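PDB 5VQE: beta-glucoside phosphorylase BglX from Unidentified, which probably cleaves beta-glucosides with phosphate as the acceptor, as a phosphorylase of glycoside hydrolase family 3 that binds a 2-fluoroglucose in its active site. Local coordinates for residues Trp143-Ile149 against Val188-His194; Pro169-Ile173 against Arg225-Leu230. All blocks are in the same frame, centred on the assembly; numbering follows the deposited sequence.

Contact 1: residues Trp143-Ile149 against Val188-His194; sequences WTYEPII and VLTTIKH. With G2F (2-deoxy-2-fluoro-alpha-D-glucopyranose), chain B.
Lys193 reaches across Ile148 and the backbone of Tyr145 to put its ammonium group against the bound 2-deoxy-2-fluoroglucose. From CB the chain starts with CG set between the backbone N and the carbonyl carbon (chi1 67°) and then runs fully extended. CG lies alongside Ile148 CG1 and over the centre of one face of the His194 ring. CD passes Tyr145 O, and Lys193 CE is pressed to 3.3 Å from Ile148 CG1, tighter than usual for two carbons. Lys193 NZ donates to Tyr145 O at 2.7 Å, nearly in line with the C=O bond, and to O3 and O4 of the sugar, each at 3.0 Å. Glu146 OE2, met from above the carboxylate plane, adds a longer salt bridge of 3.3 Å to Lys193 NZ, and a water links the two groups. With five oxygens around it, more than it has hydrogens to serve in straight bonds at once, the nitrogen probably shares some of them. A methionine in its place would probably cost the sugar two hydrogen bonds and leave the Glu146 carboxylate without its buried cation.

His194 NE2 grips the same sugar O3 at 2.8 Å, while its ND1 is held by Asp150. Farther back, Thr191 OG1 donates to Thr144 O and takes only a weak bond from Trp143 NE1, whose stronger partner is Thr237. The backbones join at both ends, Thr144 N to Leu189 O at 2.8 Å and Ile149 N to Lys193 O at 2.8 Å; between them Thr191 N donates to Glu146 O. Cis peptides precede Pro147 and His194. Neighbouring parallel barrel segments thus deliver a lysine and a histidine to the glucose-binding pocket of the family 3 TIM-barrel domain.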
# COMPACT_ATOMS: atom_id res chain seq x y z
N TRP A 143 11.73 -8.42 1.22
CA TRP A 143 10.98 -7.70 2.25
C TRP A 143 9.88 -6.91 1.55
O TRP A 143 10.18 -6.00 0.78
CB TRP A 143 11.92 -6.76 3.01
CG TRP A 143 11.38 -6.13 4.26
CD1 TRP A 143 10.20 -6.41 4.90
CD2 TRP A 143 12.02 -5.11 5.02
NE1 TRP A 143 10.07 -5.61 6.02
CE2 TRP A 143 11.18 -4.81 6.11
CE3 TRP A 143 13.23 -4.42 4.89
CZ2 TRP A 143 11.52 -3.84 7.06
CZ3 TRP A 143 13.55 -3.46 5.83
CH2 TRP A 143 12.70 -3.19 6.91
N THR A 144 8.62 -7.25 1.79
CA THR A 144 7.51 -6.46 1.27
C THR A 144 6.95 -5.61 2.41
O THR A 144 6.73 -6.12 3.51
CB THR A 144 6.41 -7.32 0.65
OG1 THR A 144 5.43 -6.46 0.07
CG2 THR A 144 5.73 -8.22 1.67
N TYR A 145 6.79 -4.32 2.13
CA TYR A 145 6.24 -3.39 3.11
C TYR A 145 4.72 -3.52 3.16
O TYR A 145 4.00 -2.55 2.94
CB TYR A 145 6.64 -1.95 2.75
CG TYR A 145 8.07 -1.55 3.03
CD1 TYR A 145 8.80 -2.11 4.07
CD2 TYR A 145 8.67 -0.55 2.27
CE1 TYR A 145 10.10 -1.70 4.33
CE2 TYR A 145 9.96 -0.13 2.53
CZ TYR A 145 10.67 -0.70 3.56
OH TYR A 145 11.96 -0.26 3.80
N GLU A 146 4.24 -4.74 3.38
CA GLU A 146 2.82 -5.05 3.39
C GLU A 146 2.62 -6.26 4.29
O GLU A 146 3.56 -7.03 4.51
CB GLU A 146 2.31 -5.36 1.98
CG GLU A 146 2.87 -4.51 0.84
CD GLU A 146 2.27 -3.12 0.74
OE1 GLU A 146 1.17 -2.88 1.28
OE2 GLU A 146 2.92 -2.26 0.10
N PRO A 147 1.40 -6.48 4.79
CA PRO A 147 0.10 -5.88 4.46
C PRO A 147 -0.31 -4.68 5.29
O PRO A 147 0.10 -4.47 6.43
CB PRO A 147 -0.87 -7.03 4.73
CG PRO A 147 -0.28 -7.69 5.93
CD PRO A 147 1.23 -7.62 5.72
N ILE A 148 -1.16 -3.88 4.65
CA ILE A 148 -1.80 -2.74 5.29
C ILE A 148 -2.96 -3.26 6.14
O ILE A 148 -3.89 -3.88 5.62
CB ILE A 148 -2.29 -1.74 4.24
CG1 ILE A 148 -1.07 -1.08 3.58
CG2 ILE A 148 -3.20 -0.67 4.87
CD1 ILE A 148 -1.40 -0.30 2.35
N ILE A 149 -2.89 -3.00 7.44
CA ILE A 149 -3.95 -3.41 8.36
C ILE A 149 -4.58 -2.17 8.98
O ILE A 149 -5.13 -2.23 10.08
CB ILE A 149 -3.43 -4.39 9.42
CG1 ILE A 149 -2.24 -3.79 10.19
CG2 ILE A 149 -3.06 -5.71 8.77
CD1 ILE A 149 -1.83 -4.63 11.40
N VAL A 188 9.73 -14.19 1.75
CA VAL A 188 9.73 -12.73 1.78
C VAL A 188 9.14 -12.28 3.11
O VAL A 188 8.04 -12.69 3.48
CB VAL A 188 8.95 -12.16 0.59
CG1 VAL A 188 8.78 -10.64 0.72
CG2 VAL A 188 9.66 -12.50 -0.72
N LEU A 189 9.88 -11.43 3.81
CA LEU A 189 9.41 -10.85 5.05
C LEU A 189 8.23 -9.92 4.79
O LEU A 189 8.17 -9.24 3.76
CB LEU A 189 10.54 -10.08 5.73
CG LEU A 189 11.84 -10.83 6.03
CD1 LEU A 189 12.91 -9.85 6.53
CD2 LEU A 189 11.61 -11.93 7.04
N THR A 190 7.29 -9.88 5.74
CA THR A 190 6.15 -8.97 5.66
C THR A 190 6.24 -7.87 6.71
O THR A 190 7.01 -7.96 7.68
CB THR A 190 4.83 -9.72 5.82
OG1 THR A 190 4.70 -10.19 7.17
CG2 THR A 190 4.73 -10.89 4.85
N THR A 191 5.44 -6.83 6.49
CA THR A 191 5.44 -5.60 7.29
C THR A 191 4.01 -5.19 7.53
O THR A 191 3.32 -4.78 6.59
CB THR A 191 6.16 -4.48 6.55
OG1 THR A 191 7.40 -4.95 6.02
CG2 THR A 191 6.42 -3.27 7.48
N ILE A 192 3.55 -5.26 8.78
CA ILE A 192 2.23 -4.70 9.08
C ILE A 192 2.35 -3.20 9.29
O ILE A 192 3.25 -2.73 10.00
CB ILE A 192 1.60 -5.40 10.30
CG1 ILE A 192 2.55 -5.43 11.51
CG2 ILE A 192 1.14 -6.81 9.90
CD1 ILE A 192 1.91 -6.07 12.76
N LYS A 193 1.46 -2.44 8.65
CA LYS A 193 1.47 -0.98 8.64
C LYS A 193 0.03 -0.51 8.54
O LYS A 193 -0.85 -1.27 8.13
CB LYS A 193 2.33 -0.44 7.48
CG LYS A 193 1.79 -0.72 6.08
CD LYS A 193 2.79 -0.29 5.00
CE LYS A 193 2.18 -0.29 3.61
NZ LYS A 193 3.18 -0.04 2.52
N HIS A 194 -0.25 0.75 8.91
CA HIS A 194 0.68 1.77 9.40
C HIS A 194 0.42 2.04 10.89
O HIS A 194 -0.61 2.59 11.25
CB HIS A 194 0.50 3.08 8.62
CG HIS A 194 0.65 2.94 7.14
ND1 HIS A 194 -0.40 2.62 6.31
CD2 HIS A 194 1.73 3.09 6.33
CE1 HIS A 194 0.02 2.57 5.05
NE2 HIS A 194 1.31 2.86 5.04
C1 G2F B . 5.68 5.52 3.98
C2 G2F B . 4.27 4.96 3.58
C3 G2F B . 4.36 3.41 3.57
C4 G2F B . 5.52 2.98 2.62
C5 G2F B . 6.85 3.65 3.13
C6 G2F B . 8.05 3.32 2.17
O3 G2F B . 3.18 2.92 2.99
O4 G2F B . 5.69 1.59 2.76
O5 G2F B . 6.67 5.06 3.10
O6 G2F B . 7.67 3.64 0.86
F2 G2F B . 3.35 5.34 4.49
O HOH W 1 1.87 0.23 -0.10

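Contact 2: residues Pro169-Ile173 against Arg225-Leu230; sequences PERII and RIYQAL
Ile173 and Ile226 face each other across two nearly parallel helices, whose short segments approach to 9.8 Å and cross at -21°. Both isoleucines have the same shape: CG1 lies anti to the carbonyl carbon, beside the backbone N, and the chain is extended out to CD1. They meet obliquely, flank against flank, with Ile173 CG1 4.0 Å from Ile226 CG1. The other branch of Ile173, CG2, rests on Ala229 CB at 3.9 Å, and its CD1 lies against the same methyl; both methyls of the isoleucine thus settle on the short alanine side chain of the second helix.

Ile226 divides its own branches in the same way. Its CD1 touches Pro169 CB at 3.9 Å, at the start of helix 169-184, whereas CG2 turns to Ile172 CG2 at 4.1 Å, these two side chains crossing at about a right angle. Ile151, from a loop, packs on both Ile172 and Ile226. Leu230 CD2 is a looser neighbour of the Ile173 backbone.

On the outer side the apolar seam gives way to charge. Arg225 stretches straight from CG to NE, while Glu170 bends at chi2, bringing its carboxylate back across the gap. Arg225 NE donates to the syn lone pair of Glu170 OE2 at 2.8 Å. The bond is single rather than a two-pronged fork: the carboxylate and guanidinium planes are turned 52° apart, and Glu170 OE1 stays 3.5 Å from Arg225 NH2. An aliphatic interior bordered by one salt bridge here joins two outer helices of the TIM barrel, side by side in the parallel sense expected of the helical layer around its strands.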
# COMPACT_ATOMS: atom_id res chain seq x y z
N PRO A 169 -12.79 -5.03 11.13
CA PRO A 169 -11.56 -5.61 11.69
C PRO A 169 -11.42 -7.11 11.50
O PRO A 169 -10.31 -7.60 11.27
CB PRO A 169 -11.66 -5.23 13.17
CG PRO A 169 -12.39 -3.95 13.16
CD PRO A 169 -13.42 -4.09 12.07
N GLU A 170 -12.51 -7.87 11.60
CA GLU A 170 -12.38 -9.32 11.48
C GLU A 170 -11.96 -9.71 10.07
O GLU A 170 -11.15 -10.62 9.89
CB GLU A 170 -13.68 -10.00 11.90
CG GLU A 170 -14.09 -9.67 13.34
CD GLU A 170 -12.97 -9.89 14.34
OE1 GLU A 170 -12.42 -11.01 14.38
OE2 GLU A 170 -12.62 -8.94 15.09
N ARG A 171 -12.47 -9.01 9.05
CA ARG A 171 -12.06 -9.31 7.68
C ARG A 171 -10.62 -8.87 7.43
O ARG A 171 -9.86 -9.57 6.76
CB ARG A 171 -13.02 -8.65 6.68
CG ARG A 171 -12.69 -8.96 5.23
CD ARG A 171 -13.75 -8.49 4.23
NE ARG A 171 -15.08 -9.06 4.47
CZ ARG A 171 -16.11 -8.41 4.99
NH1 ARG A 171 -16.01 -7.13 5.34
NH2 ARG A 171 -17.27 -9.03 5.16
N ILE A 172 -10.23 -7.71 7.98
CA ILE A 172 -8.84 -7.27 7.86
C ILE A 172 -7.90 -8.33 8.41
O ILE A 172 -6.88 -8.66 7.80
CB ILE A 172 -8.65 -5.92 8.58
CG1 ILE A 172 -9.46 -4.83 7.87
CG2 ILE A 172 -7.18 -5.52 8.60
CD1 ILE A 172 -9.77 -3.62 8.73
N ILE A 173 -8.23 -8.88 9.60
CA ILE A 173 -7.39 -9.91 10.21
C ILE A 173 -7.30 -11.13 9.29
O ILE A 173 -6.21 -11.65 9.04
CB ILE A 173 -7.93 -10.29 11.60
CG1 ILE A 173 -7.76 -9.11 12.57
CG2 ILE A 173 -7.25 -11.53 12.15
CD1 ILE A 173 -8.48 -9.26 13.91
N ARG A 225 -6.67 -4.85 18.61
CA ARG A 225 -7.06 -6.22 18.34
C ARG A 225 -6.40 -6.75 17.07
O ARG A 225 -5.95 -7.89 17.02
CB ARG A 225 -8.58 -6.32 18.23
CG ARG A 225 -9.11 -7.72 17.99
CD ARG A 225 -10.63 -7.70 17.92
NE ARG A 225 -11.18 -8.98 17.50
CZ ARG A 225 -11.42 -10.00 18.32
NH1 ARG A 225 -11.16 -9.90 19.61
NH2 ARG A 225 -11.93 -11.13 17.84
N ILE A 226 -6.35 -5.92 16.02
CA ILE A 226 -5.75 -6.34 14.76
C ILE A 226 -4.25 -6.52 14.91
O ILE A 226 -3.68 -7.55 14.51
CB ILE A 226 -6.09 -5.32 13.65
CG1 ILE A 226 -7.60 -5.22 13.45
CG2 ILE A 226 -5.40 -5.71 12.34
CD1 ILE A 226 -8.01 -4.12 12.52
N TYR A 227 -3.57 -5.52 15.47
CA TYR A 227 -2.13 -5.65 15.65
C TYR A 227 -1.79 -6.88 16.48
O TYR A 227 -0.89 -7.65 16.12
CB TYR A 227 -1.56 -4.37 16.27
CG TYR A 227 -1.28 -3.36 15.19
CD1 TYR A 227 -2.23 -2.40 14.83
CD2 TYR A 227 -0.09 -3.40 14.46
CE1 TYR A 227 -1.99 -1.51 13.81
CE2 TYR A 227 0.16 -2.51 13.45
CZ TYR A 227 -0.79 -1.57 13.12
OH TYR A 227 -0.54 -0.70 12.10
N GLN A 228 -2.52 -7.11 17.58
CA GLN A 228 -2.27 -8.30 18.39
C GLN A 228 -2.42 -9.57 17.56
O GLN A 228 -1.61 -10.50 17.68
CB GLN A 228 -3.19 -8.33 19.60
CG GLN A 228 -2.79 -7.35 20.70
CD GLN A 228 -3.72 -7.39 21.90
OE1 GLN A 228 -4.91 -7.10 21.78
NE2 GLN A 228 -3.18 -7.75 23.05
N ALA A 229 -3.43 -9.63 16.69
CA ALA A 229 -3.68 -10.85 15.92
C ALA A 229 -2.56 -11.12 14.92
O ALA A 229 -2.17 -12.28 14.74
CB ALA A 229 -5.02 -10.75 15.19
N LEU A 230 -2.06 -10.09 14.25
CA LEU A 230 -0.98 -10.29 13.29
C LEU A 230 0.35 -10.55 13.99
O LEU A 230 1.19 -11.30 13.47
CB LEU A 230 -0.88 -9.07 12.37
CG LEU A 230 -1.78 -9.13 11.12
CD1 LEU A 230 -1.30 -10.20 10.15
CD2 LEU A 230 -3.22 -9.37 11.50

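The two contacts, with centres about 14 Å apart, belong to one TIM-barrel domain and interleave along the chain: 143-149, 169-173, 188-194, then 225-230. Helix 169-184 connects the two segments of contact 1 in a beta-alpha-beta crossover, and helix 216-232 follows strand 191-195 later in the chain. Contact 1 is therefore the inner, sugar-binding layer and contact 2 the helical layer outside it. They also touch directly: Tyr227 of the second helix packs against Ile149 and Ile192, Leu230 reaches Ile192 as well, and Ile226 meets Ile149. Helix 216-232 thus backs both the strand that carries Lys193 and His194 to the sugar and the loop beside it.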